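Local coordinates for Endoglucanase(Endo-1,4-beta-glucanase)protein (Pseudomonas stutzeri, PDB 6R2J) that probably hydrolyses beta-1,4-glucosidic bonds of cellulose as a family 5 endoglucanase, and binds cellobiose in the cleft of its TIM barrel, at residues L13-F23 with V278-W289; Y38-A48 with K82-Q92. All coordinates share one frame; numbering follows the deposited sequence.

Contact 1: L13-F23 with V278-W289; sequences LHGVNISGAGF and VPSAYWAGGPGW
S280 and H14 meet through complementary torsions: OG of S280 is held between its backbone N and carbonyl carbon (chi1 73°), while CG of H14 lies beside its backbone N (chi1 -60°). The hydroxyl reaches the imidazole edge near the ring plane, and H14 ND1 and S280 OG are hydrogen-bonded at 2.7 Å. L13 CB covers one face of this ring, N274 of helix 260-276 holds its NE2, and a water links S280 OG to G15 O.

The strands pair in parallel. G15 N binds S280 O and Y282 N binds G15 O; N17 N donates to Y282 O at 2.7 Å, and G285 N to N17 O at 2.7 Å. The register slips by one residue between the V16-Y282 and I18-G285 pairs, a beta bulge that coincides with the cis peptide joining W283 to A284. N17 sits at this step. Its ND2 also donates to Y282 O, 3.0 Å away, from above that carbonyl plane, yet in N17's own amide plane. OD1 is bonded to R56, and ND2 also to the G251 carbonyl. N17 CG packs 3.5 Å from W283 CE3.

Beyond the bulge, S19 OG donates to P287 O over 2.6 Å, and S19 N and W289 NE1 reach G285 O from opposite faces of its carbonyl plane. F23 turns its edge onto the face of W289, with six-membered ring centroids 4.8 Å apart and planes at 66°.

The Y282 and G285 carbonyls each take a backbone and a side-chain N-H, while S19 O and V278 O are buried without a partner. This bonding shuts the barrel between its first and last strands and anchors the backbone on both sides of W283, whose side chain lies about 3 Å from a bound Tris molecule.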
# COMPACT_ATOMS: atom_id res chain seq x y z
N LEU A 13 5.71 1.20 -12.15
CA LEU A 13 5.61 2.14 -11.05
C LEU A 13 4.19 2.23 -10.51
O LEU A 13 4.01 2.33 -9.29
CB LEU A 13 6.02 3.54 -11.52
CG LEU A 13 7.49 3.85 -11.83
CD1 LEU A 13 7.58 5.35 -12.24
CD2 LEU A 13 8.43 3.57 -10.64
N HIS A 14 3.19 2.20 -11.38
CA HIS A 14 1.82 2.56 -11.01
C HIS A 14 0.92 1.35 -11.03
O HIS A 14 0.66 0.75 -12.09
CB HIS A 14 1.31 3.67 -11.91
CG HIS A 14 2.15 4.90 -11.83
ND1 HIS A 14 2.46 5.49 -10.63
CD2 HIS A 14 2.81 5.60 -12.78
CE1 HIS A 14 3.26 6.53 -10.85
NE2 HIS A 14 3.47 6.62 -12.14
N GLY A 15 0.49 0.97 -9.84
CA GLY A 15 -0.22 -0.26 -9.64
C GLY A 15 -1.54 0.01 -8.99
O GLY A 15 -2.04 1.14 -9.08
N VAL A 16 -2.07 -1.02 -8.32
CA VAL A 16 -3.42 -1.00 -7.78
C VAL A 16 -3.44 -1.71 -6.44
O VAL A 16 -2.80 -2.74 -6.26
CB VAL A 16 -4.42 -1.68 -8.73
CG1 VAL A 16 -4.64 -0.87 -10.03
CG2 VAL A 16 -3.99 -3.10 -9.05
N ASN A 17 -4.24 -1.18 -5.53
CA ASN A 17 -4.61 -1.96 -4.36
C ASN A 17 -5.73 -2.93 -4.75
O ASN A 17 -6.68 -2.55 -5.43
CB ASN A 17 -5.11 -1.04 -3.27
CG ASN A 17 -4.01 -0.23 -2.64
OD1 ASN A 17 -3.36 -0.70 -1.70
ND2 ASN A 17 -3.83 1.01 -3.09
N ILE A 18 -5.63 -4.18 -4.26
CA ILE A 18 -6.58 -5.24 -4.58
C ILE A 18 -7.26 -5.76 -3.32
O ILE A 18 -6.59 -6.19 -2.36
CB ILE A 18 -5.89 -6.37 -5.36
CG1 ILE A 18 -5.38 -5.83 -6.71
CG2 ILE A 18 -6.87 -7.53 -5.59
CD1 ILE A 18 -6.46 -5.50 -7.78
N SER A 19 -8.61 -5.74 -3.33
CA SER A 19 -9.47 -6.18 -2.25
C SER A 19 -9.41 -7.71 -2.14
O SER A 19 -8.96 -8.39 -3.07
CB SER A 19 -10.89 -5.65 -2.47
OG SER A 19 -11.30 -6.01 -3.74
N GLY A 20 -9.97 -8.26 -1.02
CA GLY A 20 -10.72 -7.52 0.01
C GLY A 20 -10.51 -8.20 1.34
O GLY A 20 -11.43 -8.34 2.11
N ALA A 21 -9.28 -8.65 1.62
CA ALA A 21 -8.94 -9.44 2.81
C ALA A 21 -8.92 -8.62 4.10
O ALA A 21 -8.89 -9.21 5.19
CB ALA A 21 -7.58 -10.13 2.61
N GLY A 22 -8.93 -7.30 3.99
CA GLY A 22 -9.05 -6.42 5.12
C GLY A 22 -10.41 -5.82 5.31
O GLY A 22 -10.56 -4.93 6.16
N PHE A 23 -11.41 -6.26 4.55
CA PHE A 23 -12.76 -5.74 4.66
C PHE A 23 -13.37 -6.07 6.03
O PHE A 23 -13.06 -7.10 6.65
CB PHE A 23 -13.62 -6.44 3.59
CG PHE A 23 -13.59 -5.80 2.22
CD1 PHE A 23 -12.47 -5.10 1.77
CD2 PHE A 23 -14.70 -5.90 1.38
CE1 PHE A 23 -12.48 -4.50 0.50
CE2 PHE A 23 -14.74 -5.29 0.15
CZ PHE A 23 -13.62 -4.59 -0.32
N VAL A 278 8.56 7.75 -8.88
CA VAL A 278 7.98 7.34 -7.59
C VAL A 278 6.75 6.47 -7.89
O VAL A 278 5.86 6.93 -8.63
CB VAL A 278 7.60 8.55 -6.72
CG1 VAL A 278 6.67 8.12 -5.62
CG2 VAL A 278 8.88 9.20 -6.17
N PRO A 279 6.72 5.23 -7.43
CA PRO A 279 5.57 4.36 -7.69
C PRO A 279 4.38 4.72 -6.80
O PRO A 279 4.48 5.50 -5.85
CB PRO A 279 6.11 2.96 -7.41
CG PRO A 279 7.22 3.16 -6.38
CD PRO A 279 7.80 4.54 -6.67
N SER A 280 3.24 4.15 -7.16
CA SER A 280 1.97 4.47 -6.52
C SER A 280 1.07 3.26 -6.63
O SER A 280 1.29 2.37 -7.45
CB SER A 280 1.28 5.63 -7.24
OG SER A 280 0.75 5.22 -8.51
N ALA A 281 0.01 3.24 -5.82
CA ALA A 281 -1.02 2.21 -5.92
C ALA A 281 -2.37 2.89 -5.78
O ALA A 281 -2.63 3.58 -4.79
CB ALA A 281 -0.81 1.10 -4.88
N TYR A 282 -3.20 2.72 -6.80
CA TYR A 282 -4.55 3.23 -6.81
C TYR A 282 -5.41 2.49 -5.81
O TYR A 282 -5.32 1.27 -5.70
CB TYR A 282 -5.15 3.04 -8.22
CG TYR A 282 -6.50 3.71 -8.32
CD1 TYR A 282 -6.58 5.02 -8.66
CD2 TYR A 282 -7.66 3.03 -8.02
CE1 TYR A 282 -7.76 5.65 -8.73
CE2 TYR A 282 -8.85 3.66 -8.06
CZ TYR A 282 -8.89 4.98 -8.42
OH TYR A 282 -10.06 5.67 -8.44
N TRP A 283 -6.32 3.21 -5.14
CA TRP A 283 -7.31 2.63 -4.24
C TRP A 283 -8.71 2.76 -4.85
O TRP A 283 -9.26 3.87 -4.86
CB TRP A 283 -7.28 3.39 -2.92
CG TRP A 283 -8.21 2.71 -1.92
CD1 TRP A 283 -9.56 2.95 -1.71
CD2 TRP A 283 -7.86 1.66 -1.01
NE1 TRP A 283 -10.05 2.10 -0.75
CE2 TRP A 283 -9.03 1.30 -0.30
CE3 TRP A 283 -6.67 0.98 -0.75
CZ2 TRP A 283 -9.01 0.29 0.66
CZ3 TRP A 283 -6.66 0.03 0.21
CH2 TRP A 283 -7.82 -0.33 0.89
N ALA A 284 -9.31 1.65 -5.31
CA ALA A 284 -8.77 0.30 -5.24
C ALA A 284 -9.48 -0.50 -6.30
O ALA A 284 -10.55 -0.08 -6.72
CB ALA A 284 -9.04 -0.32 -3.88
N GLY A 285 -8.94 -1.67 -6.67
CA GLY A 285 -9.64 -2.65 -7.51
C GLY A 285 -9.91 -3.97 -6.79
O GLY A 285 -9.67 -4.08 -5.58
N GLY A 286 -10.42 -4.97 -7.51
CA GLY A 286 -10.63 -6.27 -6.91
C GLY A 286 -12.08 -6.60 -6.62
O GLY A 286 -12.99 -5.84 -6.98
N PRO A 287 -12.33 -7.73 -5.94
CA PRO A 287 -13.71 -8.12 -5.65
C PRO A 287 -14.36 -7.39 -4.48
O PRO A 287 -13.71 -6.89 -3.56
CB PRO A 287 -13.59 -9.61 -5.32
CG PRO A 287 -12.26 -9.70 -4.65
CD PRO A 287 -11.37 -8.74 -5.45
N GLY A 288 -15.70 -7.35 -4.55
CA GLY A 288 -16.50 -6.87 -3.46
C GLY A 288 -16.74 -5.39 -3.37
O GLY A 288 -17.29 -4.95 -2.36
N TRP A 289 -16.38 -4.60 -4.38
CA TRP A 289 -16.55 -3.15 -4.29
C TRP A 289 -17.89 -2.63 -4.82
O TRP A 289 -18.17 -1.42 -4.69
CB TRP A 289 -15.44 -2.47 -5.07
CG TRP A 289 -14.11 -2.54 -4.43
CD1 TRP A 289 -13.00 -3.15 -4.93
CD2 TRP A 289 -13.72 -1.92 -3.20
NE1 TRP A 289 -11.94 -2.97 -4.07
CE2 TRP A 289 -12.36 -2.22 -3.00
CE3 TRP A 289 -14.39 -1.15 -2.25
CZ2 TRP A 289 -11.66 -1.78 -1.90
CZ3 TRP A 289 -13.69 -0.73 -1.14
CH2 TRP A 289 -12.34 -1.04 -0.98
O HOH W 1 -1.36 3.78 -9.55

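Contact 2: Y38-A48 with K82-Q92; sequences YPEKKHFKYYA and KTLDLAAQNGQ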
# COMPACT_ATOMS: atom_id res chain seq x y z
N TYR A 38 -10.99 -12.69 -1.01
CA TYR A 38 -9.73 -12.82 -1.71
C TYR A 38 -9.94 -12.86 -3.23
O TYR A 38 -10.96 -13.34 -3.73
CB TYR A 38 -9.03 -14.10 -1.23
CG TYR A 38 -8.15 -13.84 -0.02
CD1 TYR A 38 -8.69 -13.68 1.23
CD2 TYR A 38 -6.77 -13.74 -0.15
CE1 TYR A 38 -7.88 -13.43 2.33
CE2 TYR A 38 -5.95 -13.48 0.94
CZ TYR A 38 -6.49 -13.34 2.18
OH TYR A 38 -5.66 -13.08 3.26
N PRO A 39 -9.02 -12.27 -3.97
CA PRO A 39 -9.18 -12.20 -5.42
C PRO A 39 -8.93 -13.56 -6.07
O PRO A 39 -8.38 -14.49 -5.46
CB PRO A 39 -8.14 -11.16 -5.84
CG PRO A 39 -7.05 -11.25 -4.76
CD PRO A 39 -7.80 -11.58 -3.50
N GLU A 40 -9.36 -13.64 -7.33
CA GLU A 40 -9.24 -14.82 -8.16
C GLU A 40 -8.34 -14.51 -9.35
O GLU A 40 -7.94 -13.36 -9.57
CB GLU A 40 -10.61 -15.27 -8.66
CG GLU A 40 -11.53 -15.65 -7.53
CD GLU A 40 -11.11 -16.95 -6.85
OE1 GLU A 40 -10.13 -17.61 -7.30
OE2 GLU A 40 -11.79 -17.32 -5.86
N LYS A 41 -8.07 -15.54 -10.16
CA LYS A 41 -7.18 -15.36 -11.31
C LYS A 41 -7.68 -14.27 -12.25
O LYS A 41 -6.87 -13.61 -12.92
CB LYS A 41 -7.03 -16.69 -12.05
CG LYS A 41 -8.33 -17.28 -12.59
CD LYS A 41 -8.00 -18.47 -13.52
CE LYS A 41 -9.24 -19.13 -14.11
NZ LYS A 41 -9.97 -19.92 -13.07
N LYS A 42 -9.00 -14.06 -12.32
CA LYS A 42 -9.53 -13.07 -13.26
C LYS A 42 -9.01 -11.68 -12.93
O LYS A 42 -8.71 -10.89 -13.83
CB LYS A 42 -11.05 -13.08 -13.24
CG LYS A 42 -11.64 -12.53 -11.95
CD LYS A 42 -13.16 -12.61 -11.93
CE LYS A 42 -13.81 -11.24 -11.77
NZ LYS A 42 -15.30 -11.36 -11.74
N HIS A 43 -8.89 -11.36 -11.64
CA HIS A 43 -8.42 -10.03 -11.25
C HIS A 43 -6.98 -9.82 -11.67
O HIS A 43 -6.64 -8.81 -12.30
CB HIS A 43 -8.62 -9.85 -9.74
CG HIS A 43 -10.05 -10.01 -9.31
ND1 HIS A 43 -10.49 -11.09 -8.58
CD2 HIS A 43 -11.13 -9.24 -9.55
CE1 HIS A 43 -11.78 -10.96 -8.36
NE2 HIS A 43 -12.20 -9.86 -8.96
N PHE A 44 -6.11 -10.77 -11.38
CA PHE A 44 -4.71 -10.57 -11.72
C PHE A 44 -4.52 -10.52 -13.23
O PHE A 44 -3.69 -9.74 -13.72
CB PHE A 44 -3.89 -11.67 -11.10
CG PHE A 44 -3.94 -11.67 -9.60
CD1 PHE A 44 -3.01 -10.93 -8.86
CD2 PHE A 44 -4.94 -12.37 -8.90
CE1 PHE A 44 -3.05 -10.94 -7.49
CE2 PHE A 44 -4.99 -12.36 -7.50
CZ PHE A 44 -4.04 -11.66 -6.81
N LYS A 45 -5.28 -11.33 -13.97
CA LYS A 45 -5.24 -11.33 -15.43
C LYS A 45 -5.73 -10.00 -15.99
O LYS A 45 -5.11 -9.44 -16.90
CB LYS A 45 -6.11 -12.48 -15.95
CG LYS A 45 -6.15 -12.69 -17.49
CD LYS A 45 -4.81 -12.52 -18.16
CE LYS A 45 -4.85 -12.98 -19.60
NZ LYS A 45 -6.17 -13.40 -20.08
N TYR A 46 -6.85 -9.49 -15.48
CA TYR A 46 -7.33 -8.20 -15.95
C TYR A 46 -6.26 -7.13 -15.80
O TYR A 46 -5.95 -6.40 -16.75
CB TYR A 46 -8.61 -7.78 -15.23
CG TYR A 46 -9.04 -6.39 -15.65
CD1 TYR A 46 -9.60 -6.17 -16.89
CD2 TYR A 46 -8.84 -5.30 -14.81
CE1 TYR A 46 -9.95 -4.87 -17.28
CE2 TYR A 46 -9.18 -4.03 -15.17
CZ TYR A 46 -9.73 -3.81 -16.41
OH TYR A 46 -10.07 -2.53 -16.78
N TYR A 47 -5.69 -6.98 -14.60
CA TYR A 47 -4.78 -5.85 -14.40
C TYR A 47 -3.48 -6.06 -15.16
O TYR A 47 -2.94 -5.13 -15.74
CB TYR A 47 -4.57 -5.58 -12.91
CG TYR A 47 -5.85 -5.05 -12.30
CD1 TYR A 47 -6.24 -3.70 -12.47
CD2 TYR A 47 -6.70 -5.89 -11.62
CE1 TYR A 47 -7.43 -3.22 -11.94
CE2 TYR A 47 -7.89 -5.44 -11.08
CZ TYR A 47 -8.26 -4.10 -11.23
OH TYR A 47 -9.45 -3.68 -10.66
N ALA A 48 -3.00 -7.30 -15.22
CA ALA A 48 -1.88 -7.59 -16.12
C ALA A 48 -2.21 -7.19 -17.56
O ALA A 48 -1.38 -6.62 -18.27
CB ALA A 48 -1.55 -9.08 -16.09
N LYS A 82 -1.78 -18.14 -2.19
CA LYS A 82 -2.52 -18.17 -3.44
C LYS A 82 -2.44 -16.82 -4.13
O LYS A 82 -2.19 -16.75 -5.34
CB LYS A 82 -3.98 -18.57 -3.15
CG LYS A 82 -4.93 -18.38 -4.33
CD LYS A 82 -6.36 -18.88 -4.06
CE LYS A 82 -7.25 -18.56 -5.27
NZ LYS A 82 -8.71 -18.85 -5.07
N THR A 83 -2.65 -15.74 -3.37
CA THR A 83 -2.60 -14.38 -3.92
C THR A 83 -1.23 -14.13 -4.55
O THR A 83 -1.14 -13.63 -5.68
CB THR A 83 -2.90 -13.38 -2.79
OG1 THR A 83 -4.25 -13.61 -2.34
CG2 THR A 83 -2.69 -11.95 -3.25
N LEU A 84 -0.16 -14.46 -3.82
CA LEU A 84 1.18 -14.28 -4.36
C LEU A 84 1.41 -15.18 -5.56
O LEU A 84 2.07 -14.78 -6.52
CB LEU A 84 2.23 -14.59 -3.29
CG LEU A 84 2.27 -13.80 -1.99
CD1 LEU A 84 3.27 -14.37 -0.98
CD2 LEU A 84 2.59 -12.35 -2.32
N ASP A 85 0.86 -16.41 -5.53
CA ASP A 85 1.03 -17.32 -6.65
C ASP A 85 0.38 -16.77 -7.91
O ASP A 85 0.95 -16.83 -9.01
CB ASP A 85 0.38 -18.67 -6.34
CG ASP A 85 1.19 -19.51 -5.38
OD1 ASP A 85 2.43 -19.32 -5.31
OD2 ASP A 85 0.55 -20.36 -4.70
N LEU A 86 -0.86 -16.29 -7.79
CA LEU A 86 -1.61 -15.82 -8.95
C LEU A 86 -1.00 -14.54 -9.49
O LEU A 86 -0.90 -14.35 -10.71
CB LEU A 86 -3.09 -15.64 -8.58
CG LEU A 86 -3.85 -16.94 -8.23
CD1 LEU A 86 -5.20 -16.58 -7.70
CD2 LEU A 86 -3.96 -17.85 -9.43
N ALA A 87 -0.55 -13.65 -8.59
CA ALA A 87 0.18 -12.46 -9.04
C ALA A 87 1.39 -12.85 -9.87
O ALA A 87 1.57 -12.36 -11.00
CB ALA A 87 0.58 -11.58 -7.83
N ALA A 88 2.22 -13.76 -9.35
CA ALA A 88 3.50 -14.07 -10.00
C ALA A 88 3.31 -14.78 -11.34
O ALA A 88 4.07 -14.57 -12.29
CB ALA A 88 4.36 -14.94 -9.07
N GLN A 89 2.30 -15.66 -11.41
CA GLN A 89 2.02 -16.30 -12.69
C GLN A 89 1.68 -15.27 -13.75
O GLN A 89 1.92 -15.52 -14.95
CB GLN A 89 0.85 -17.26 -12.55
CG GLN A 89 1.14 -18.53 -11.78
CD GLN A 89 -0.10 -19.38 -11.56
OE1 GLN A 89 -0.17 -20.04 -10.58
NE2 GLN A 89 -1.08 -19.35 -12.46
N ASN A 90 1.10 -14.14 -13.36
CA ASN A 90 0.72 -13.08 -14.27
C ASN A 90 1.76 -11.98 -14.34
O ASN A 90 1.42 -10.85 -14.69
CB ASN A 90 -0.62 -12.50 -13.87
CG ASN A 90 -1.78 -13.38 -14.29
OD1 ASN A 90 -2.17 -13.44 -15.48
ND2 ASN A 90 -2.35 -14.09 -13.30
N GLY A 91 3.01 -12.29 -14.00
CA GLY A 91 4.08 -11.31 -14.13
C GLY A 91 3.99 -10.13 -13.21
O GLY A 91 4.59 -9.09 -13.51
N GLN A 92 3.29 -10.27 -12.08
CA GLN A 92 3.11 -9.21 -11.09
C GLN A 92 3.87 -9.51 -9.79
O GLN A 92 4.17 -10.67 -9.47
CB GLN A 92 1.61 -8.99 -10.77
CG GLN A 92 0.79 -8.43 -11.91
CD GLN A 92 -0.67 -8.83 -11.89
OE1 GLN A 92 -1.08 -9.84 -11.32
NE2 GLN A 92 -1.47 -8.03 -12.55
O HOH W 2 -5.94 -14.72 -4.22
O HOH W 3 -9.55 -16.53 -3.86
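F44 and L86 supply the apolar centre of this helix pair. CB of L86 stands over one face of the F44 ring, 4.1 Å from its centroid, a CH-pi contact, with the A87 backbone N over the same face, both offset toward the rim. Two further apolar approaches meet the outer end of the phenyl: A87 CB to F44 CE1 at 3.7 Å and T83 CG2 to F44 CZ at 3.8 Å. L86 CD1 continues along the first turn of the partner helix, touching K41 N.

Amide contacts follow at the far end. Q92 NE2 makes a weak bond to F44 O, 3.0 Å long and bent to 134° at the hydrogen; a second partner, I52 O, shares this nitrogen. Q92 OE1 lies in the plane of the F44 ring at its edge, 3.3 Å from CD1. N90 ND2 binds L86 O, back in the last turn of the helix, which brings the amide against F44 CB. A48 CB rests against N90 O and Q92 NE2.

Charge appears near the helix 41-49 start. K82, extended throughout with CG anti to its backbone N (chi1 169°), carries NZ to E40 OE1 at 2.9 Å; this salt bridge meets the carboxylate on its syn side but out of its plane. Of the waters, one spans P39 O and T83 OG1, the latter also bonded to L79 O, and another accepts from K82 NZ.

E40 is the N-cap residue, its N bonded to H43 ND1 at 3.1 Å, and G91 is the C-prime residue of a Schellman motif ending helix 74-89. The segment axes approach to 9.1 Å and run the same way at 34°, consistent with neighbouring helices in the outer wall of a (beta/alpha)8 barrel.

How the contacts relate
Contact 1 belongs to the barrel core, its centre about 8 Å from that of the chain, whereas contact 2 lies about 17 Å out and is only partly buried. Strand 14-18 leads along the chain to helix 41-49, so the two contacts share one beta-alpha unit: the first joins its strand to the last strand, the second its helix to the next long helix. Their chemistry follows place. Backbone hydrogen bonds with a few polar side chains dominate inside; an aromatic-aliphatic interface with a salt bridge on its solvent side serves outside. They touch directly, Y47 OH lying 3.3 Å from G285 CA and P39 CD 3.4 Å from S19 O.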